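Local coordinates for protein 373aa long hypothetical citrate synthase (PDB 1VGP) that is a hypothetical protein of the citrate synthase family, built mostly of helices and assembled as a two-chain dimer, at residues Thr15-Ile20 against Val340-Glu345; Gly117-Ser122 against Asp198-Ile203. One frame throughout, in Å; residues are numbered along the deposited sequence.

The two contacts lie about 15 Å apart, centre to centre, and each about 15 Å from the centre of the chain. Contact 1 joins residues 15-20, which run into strand 18-21, outermost within this chain in a small antiparallel sheet, to the end of helix 327-346, closing a loop of 319 residues. Contact 2, between helices 113-135 and 199-210, falls wholly within that loop. Helix 327-346 links them: it carries one side of contact 1 and packs on both segments of contact 2, I343 on L199 and S202, V340 on G117 and I121. Both contacts also reach the second subunit, so small sheet, helical core and dimer interface are tied together.

Contact 1 (Thr15-Ile20 against Val340-Glu345); sequences TEITYI and VAHIME
A341 begins the contact from helix 327-346: its CB lies 4.1 Å from I17 CD1, the tip of the isoleucine that reaches in from the turn before strand 18-21. H342 offers a ring face to the same methyl. I17 CD1 stands 3.6 Å from the H342 ring centroid and 14° off its normal, a CH-pi contact, while H342 NE2 is hydrogen-bonded to D179, which also binds T18 OG1. E345, one turn on, carries the polar part. With CG anti to the backbone N (chi1 -179°) and the chain extended beyond it, its carboxylate is carried out to residues 15 and 16. E345 OE1 takes the hydroxyl of T15 OG1 at 2.7 Å on its syn lone pair; E345 OE2 receives E16 N at 2.8 Å, 21° out of the carboxylate plane. T15 OG1 in turn accepts I17 N at 3.2 Å in an ST turn, holding the corner between strands 11-15 and 18-21. T15 also pairs in parallel with a strand of the second subunit. Gripped through both oxygens and salt-bridged to K13, the E345 carboxylate is probably stabilised as the anion, despite the apolar I17 methyl beside it.

Contact 2 (Gly117-Ser122 against Asp198-Ile203); sequences GIKLIS and DLYSSI
L120 and L199 meet where two helices of the citrate synthase fold pack together; segments 117-122 and 199-203 cross at -44°, their axes 11.3 Å apart at closest. The apolar contacts form the middle of this interface. L120 points at helix 199-210, and its CD1 comes within 3.4 Å of I203 CG1, the two side chains running antiparallel alongside each other. L120 CG rests 3.9 Å from Y200 CE2, approaching the ring obliquely, and L120 CD1 is 4.3 Å from L199 CG. G117 and L199 have the nearest CA atoms at their end of the contact; G117 has no side chain, and L199 CD2 packs against its N and CA. V99 of helix 91-105 touches both L120 and I203, adding a third helix to the core.

Behind the contact, helix 199-210 is capped at its start. D198 is the N-cap, its OD2 accepting S201 N at 3.0 Å from well above the carboxylate plane, while D198 OD1 makes a salt bridge to K211 of the second subunit. The helix start is thus fixed both by its own cap and by the dimer interface.

One polar bond crosses between the segments. K119 leaves its helix with CG tucked into the cleft between N and C (chi1 63°), and further bends at chi2 and chi3 swing NZ round to the edge of the Y200 ring. Y200 OH, also hydrogen-bonded to D106, accepts from K119 NZ at 3.0 Å, NZ lying near the ring plane.

Contact 1 (Thr15-Ile20 against Val340-Glu345)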
loop_
_atom_site.group_PDB
_atom_site.type_symbol
_atom_site.label_atom_id
_atom_site.label_comp_id
_atom_site.label_asym_id
_atom_site.label_seq_id
_atom_site.Cartn_x
_atom_site.Cartn_y
_atom_site.Cartn_z
ATOM N N THR A 15 3.479 -1.970 21.647
ATOM C CA THR A 15 3.722 -3.279 21.082
ATOM C C THR A 15 4.319 -4.244 22.097
ATOM O O THR A 15 4.952 -3.829 23.068
ATOM C CB THR A 15 4.653 -3.180 19.878
ATOM O OG1 THR A 15 4.680 -4.439 19.195
ATOM C CG2 THR A 15 6.056 -2.800 20.329
ATOM N N GLU A 16 4.116 -5.536 21.864
ATOM C CA GLU A 16 4.711 -6.559 22.709
ATOM C C GLU A 16 5.568 -7.491 21.875
ATOM O O GLU A 16 6.173 -8.422 22.398
ATOM C CB GLU A 16 3.619 -7.352 23.410
ATOM C CG GLU A 16 2.635 -6.489 24.169
ATOM C CD GLU A 16 2.058 -7.204 25.365
ATOM O OE1 GLU A 16 2.812 -7.425 26.337
ATOM O OE2 GLU A 16 0.858 -7.548 25.330
ATOM N N ILE A 17 5.624 -7.224 20.575
ATOM C CA ILE A 17 6.218 -8.150 19.620
ATOM C C ILE A 17 7.750 -8.136 19.602
ATOM O O ILE A 17 8.380 -9.160 19.871
ATOM C CB ILE A 17 5.698 -7.866 18.211
ATOM C CG1 ILE A 17 4.180 -8.028 18.192
ATOM C CG2 ILE A 17 6.370 -8.802 17.207
ATOM C CD1 ILE A 17 3.505 -7.315 17.055
ATOM N N THR A 18 8.347 -6.997 19.274
ATOM C CA THR A 18 9.797 -6.932 19.114
ATOM C C THR A 18 10.366 -5.774 19.925
ATOM O O THR A 18 9.795 -4.681 19.927
ATOM C CB THR A 18 10.187 -6.753 17.620
ATOM O OG1 THR A 18 9.743 -7.894 16.877
ATOM C CG2 THR A 18 11.696 -6.618 17.458
ATOM N N TYR A 19 11.476 -6.026 20.621
ATOM C CA TYR A 19 12.183 -4.999 21.379
ATOM C C TYR A 19 13.638 -4.926 20.959
ATOM O O TYR A 19 14.339 -5.941 20.918
ATOM C CB TYR A 19 12.121 -5.290 22.885
ATOM C CG TYR A 19 12.943 -4.323 23.720
ATOM C CD1 TYR A 19 12.553 -2.991 23.862
ATOM C CD2 TYR A 19 14.128 -4.728 24.330
ATOM C CE1 TYR A 19 13.323 -2.086 24.584
ATOM C CE2 TYR A 19 14.911 -3.832 25.059
ATOM C CZ TYR A 19 14.509 -2.508 25.178
ATOM O OH TYR A 19 15.308 -1.598 25.853
ATOM N N ILE A 20 14.097 -3.719 20.661
ATOM C CA ILE A 20 15.488 -3.494 20.282
ATOM C C ILE A 20 16.135 -2.542 21.274
ATOM O O ILE A 20 15.650 -1.438 21.487
ATOM C CB ILE A 20 15.579 -2.859 18.881
ATOM C CG1 ILE A 20 14.802 -3.722 17.877
ATOM C CG2 ILE A 20 17.049 -2.689 18.474
ATOM C CD1 ILE A 20 14.551 -3.049 16.554
ATOM N N VAL A 340 2.073 -9.346 9.560
ATOM C CA VAL A 340 0.816 -9.964 9.955
ATOM C C VAL A 340 0.637 -9.805 11.454
ATOM O O VAL A 340 -0.442 -9.461 11.924
ATOM C CB VAL A 340 0.801 -11.456 9.584
ATOM C CG1 VAL A 340 -0.449 -12.131 10.129
ATOM C CG2 VAL A 340 0.867 -11.597 8.075
ATOM N N ALA A 341 1.715 -10.041 12.195
ATOM C CA ALA A 341 1.705 -9.946 13.654
ATOM C C ALA A 341 1.269 -8.564 14.116
ATOM O O ALA A 341 0.393 -8.433 14.971
ATOM C CB ALA A 341 3.096 -10.266 14.219
ATOM N N HIS A 342 1.896 -7.535 13.558
ATOM C CA HIS A 342 1.621 -6.164 13.968
ATOM C C HIS A 342 0.180 -5.779 13.684
ATOM O O HIS A 342 -0.465 -5.133 14.518
ATOM C CB HIS A 342 2.578 -5.197 13.261
ATOM C CG HIS A 342 3.901 -5.081 13.943
ATOM N ND1 HIS A 342 4.071 -4.364 15.106
ATOM C CD2 HIS A 342 5.093 -5.664 13.681
ATOM C CE1 HIS A 342 5.311 -4.515 15.534
ATOM N NE2 HIS A 342 5.954 -5.299 14.688
ATOM N N ILE A 343 -0.317 -6.186 12.515
ATOM C CA ILE A 343 -1.705 -5.956 12.131
ATOM C C ILE A 343 -2.647 -6.634 13.131
ATOM O O ILE A 343 -3.613 -6.026 13.606
ATOM C CB ILE A 343 -1.961 -6.499 10.706
ATOM C CG1 ILE A 343 -1.212 -5.638 9.687
ATOM C CG2 ILE A 343 -3.450 -6.537 10.410
ATOM C CD1 ILE A 343 -1.182 -6.209 8.279
ATOM N N MET A 344 -2.350 -7.893 13.450
ATOM C CA MET A 344 -3.111 -8.618 14.460
ATOM C C MET A 344 -3.121 -7.827 15.764
ATOM O O MET A 344 -4.169 -7.636 16.380
ATOM C CB MET A 344 -2.505 -10.000 14.693
ATOM C CG MET A 344 -3.159 -11.114 13.890
ATOM S SD MET A 344 -2.146 -12.619 13.783
ATOM C CE MET A 344 -2.489 -13.391 15.331
ATOM N N GLU A 345 -1.948 -7.360 16.174
ATOM C CA GLU A 345 -1.802 -6.637 17.425
ATOM C C GLU A 345 -2.484 -5.269 17.373
ATOM O O GLU A 345 -3.108 -4.847 18.341
ATOM C CB GLU A 345 -0.319 -6.452 17.746
ATOM C CG GLU A 345 -0.056 -5.735 19.049
ATOM C CD GLU A 345 1.419 -5.570 19.330
ATOM O OE1 GLU A 345 2.085 -4.824 18.572
ATOM O OE2 GLU A 345 1.917 -6.187 20.305
#

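Contact 2 (Gly117-Ser122 against Asp198-Ile203)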
loop_
_atom_site.group_PDB
_atom_site.type_symbol
_atom_site.label_atom_id
_atom_site.label_comp_id
_atom_site.label_asym_id
_atom_site.label_seq_id
_atom_site.Cartn_x
_atom_site.Cartn_y
_atom_site.Cartn_z
ATOM N N GLY A 117 -3.471 -15.074 7.524
ATOM C CA GLY A 117 -2.050 -14.767 7.604
ATOM C C GLY A 117 -1.114 -15.942 7.348
ATOM O O GLY A 117 -0.166 -15.804 6.575
ATOM N N ILE A 118 -1.364 -17.082 7.996
ATOM C CA ILE A 118 -0.548 -18.273 7.788
ATOM C C ILE A 118 -0.403 -18.571 6.304
ATOM O O ILE A 118 0.708 -18.707 5.784
ATOM C CB ILE A 118 -1.170 -19.529 8.412
ATOM C CG1 ILE A 118 -1.609 -19.261 9.855
ATOM C CG2 ILE A 118 -0.183 -20.675 8.328
ATOM C CD1 ILE A 118 -0.504 -18.855 10.769
ATOM N N LYS A 119 -1.540 -18.678 5.622
ATOM C CA LYS A 119 -1.554 -19.104 4.227
ATOM C C LYS A 119 -0.773 -18.130 3.338
ATOM O O LYS A 119 0.019 -18.548 2.490
ATOM C CB LYS A 119 -3.005 -19.254 3.738
ATOM C CG LYS A 119 -3.828 -17.964 3.736
ATOM C CD LYS A 119 -4.508 -17.707 2.380
ATOM C CE LYS A 119 -3.490 -17.337 1.285
ATOM N NZ LYS A 119 -4.106 -17.182 -0.079
ATOM N N LEU A 120 -0.984 -16.836 3.540
ATOM C CA LEU A 120 -0.203 -15.828 2.836
ATOM C C LEU A 120 1.293 -16.049 3.039
ATOM O O LEU A 120 2.061 -16.080 2.073
ATOM C CB LEU A 120 -0.573 -14.428 3.333
ATOM C CG LEU A 120 -1.008 -13.421 2.273
ATOM C CD1 LEU A 120 -0.999 -12.029 2.890
ATOM C CD2 LEU A 120 -0.093 -13.486 1.054
ATOM N N ILE A 121 1.688 -16.197 4.304
ATOM C CA ILE A 121 3.092 -16.322 4.687
ATOM C C ILE A 121 3.727 -17.523 3.981
ATOM O O ILE A 121 4.865 -17.466 3.514
ATOM C CB ILE A 121 3.210 -16.504 6.229
ATOM C CG1 ILE A 121 2.788 -15.214 6.927
ATOM C CG2 ILE A 121 4.629 -16.878 6.615
ATOM C CD1 ILE A 121 2.605 -15.346 8.407
ATOM N N SER A 122 2.965 -18.603 3.903
ATOM C CA SER A 122 3.451 -19.846 3.346
ATOM C C SER A 122 3.642 -19.801 1.829
ATOM O O SER A 122 4.423 -20.581 1.272
ATOM C CB SER A 122 2.497 -20.975 3.704
ATOM O OG SER A 122 1.935 -21.517 2.529
ATOM N N ASP A 198 -8.709 -5.616 3.527
ATOM C CA ASP A 198 -8.338 -7.023 3.654
ATOM C C ASP A 198 -6.840 -7.204 3.848
ATOM O O ASP A 198 -6.034 -6.351 3.464
ATOM C CB ASP A 198 -8.756 -7.782 2.410
ATOM C CG ASP A 198 -7.990 -7.333 1.189
ATOM O OD1 ASP A 198 -8.299 -6.233 0.665
ATOM O OD2 ASP A 198 -7.076 -8.073 0.764
ATOM N N LEU A 199 -6.474 -8.346 4.411
ATOM C CA LEU A 199 -5.081 -8.650 4.693
ATOM C C LEU A 199 -4.199 -8.499 3.464
ATOM O O LEU A 199 -3.098 -7.969 3.556
ATOM C CB LEU A 199 -4.951 -10.068 5.245
ATOM C CG LEU A 199 -3.589 -10.383 5.865
ATOM C CD1 LEU A 199 -3.266 -9.361 6.935
ATOM C CD2 LEU A 199 -3.608 -11.788 6.453
ATOM N N TYR A 200 -4.679 -8.964 2.318
ATOM C CA TYR A 200 -3.868 -8.929 1.105
ATOM C C TYR A 200 -3.527 -7.489 0.766
ATOM O O TYR A 200 -2.392 -7.178 0.384
ATOM C CB TYR A 200 -4.614 -9.584 -0.062
ATOM C CG TYR A 200 -4.950 -11.027 0.204
ATOM C CD1 TYR A 200 -6.132 -11.382 0.864
ATOM C CD2 TYR A 200 -4.047 -12.041 -0.128
ATOM C CE1 TYR A 200 -6.402 -12.712 1.193
ATOM C CE2 TYR A 200 -4.307 -13.376 0.200
ATOM C CZ TYR A 200 -5.484 -13.703 0.862
ATOM O OH TYR A 200 -5.724 -15.013 1.204
ATOM N N SER A 201 -4.512 -6.609 0.914
ATOM C CA SER A 201 -4.297 -5.198 0.670
ATOM C C SER A 201 -3.144 -4.690 1.541
ATOM O O SER A 201 -2.216 -4.042 1.054
ATOM C CB SER A 201 -5.581 -4.423 0.977
ATOM O OG SER A 201 -6.593 -4.687 0.022
ATOM N N SER A 202 -3.209 -4.995 2.831
ATOM C CA SER A 202 -2.243 -4.491 3.789
ATOM C C SER A 202 -0.835 -4.931 3.425
ATOM O O SER A 202 0.113 -4.139 3.467
ATOM C CB SER A 202 -2.578 -5.003 5.184
ATOM O OG SER A 202 -3.863 -4.559 5.592
ATOM N N ILE A 203 -0.710 -6.210 3.077
ATOM C CA ILE A 203 0.568 -6.806 2.710
ATOM C C ILE A 203 1.112 -6.260 1.394
ATOM O O ILE A 203 2.330 -6.119 1.233
ATOM C CB ILE A 203 0.440 -8.340 2.605
ATOM C CG1 ILE A 203 -0.076 -8.910 3.937
ATOM C CG2 ILE A 203 1.784 -8.954 2.232
ATOM C CD1 ILE A 203 0.667 -8.402 5.160
#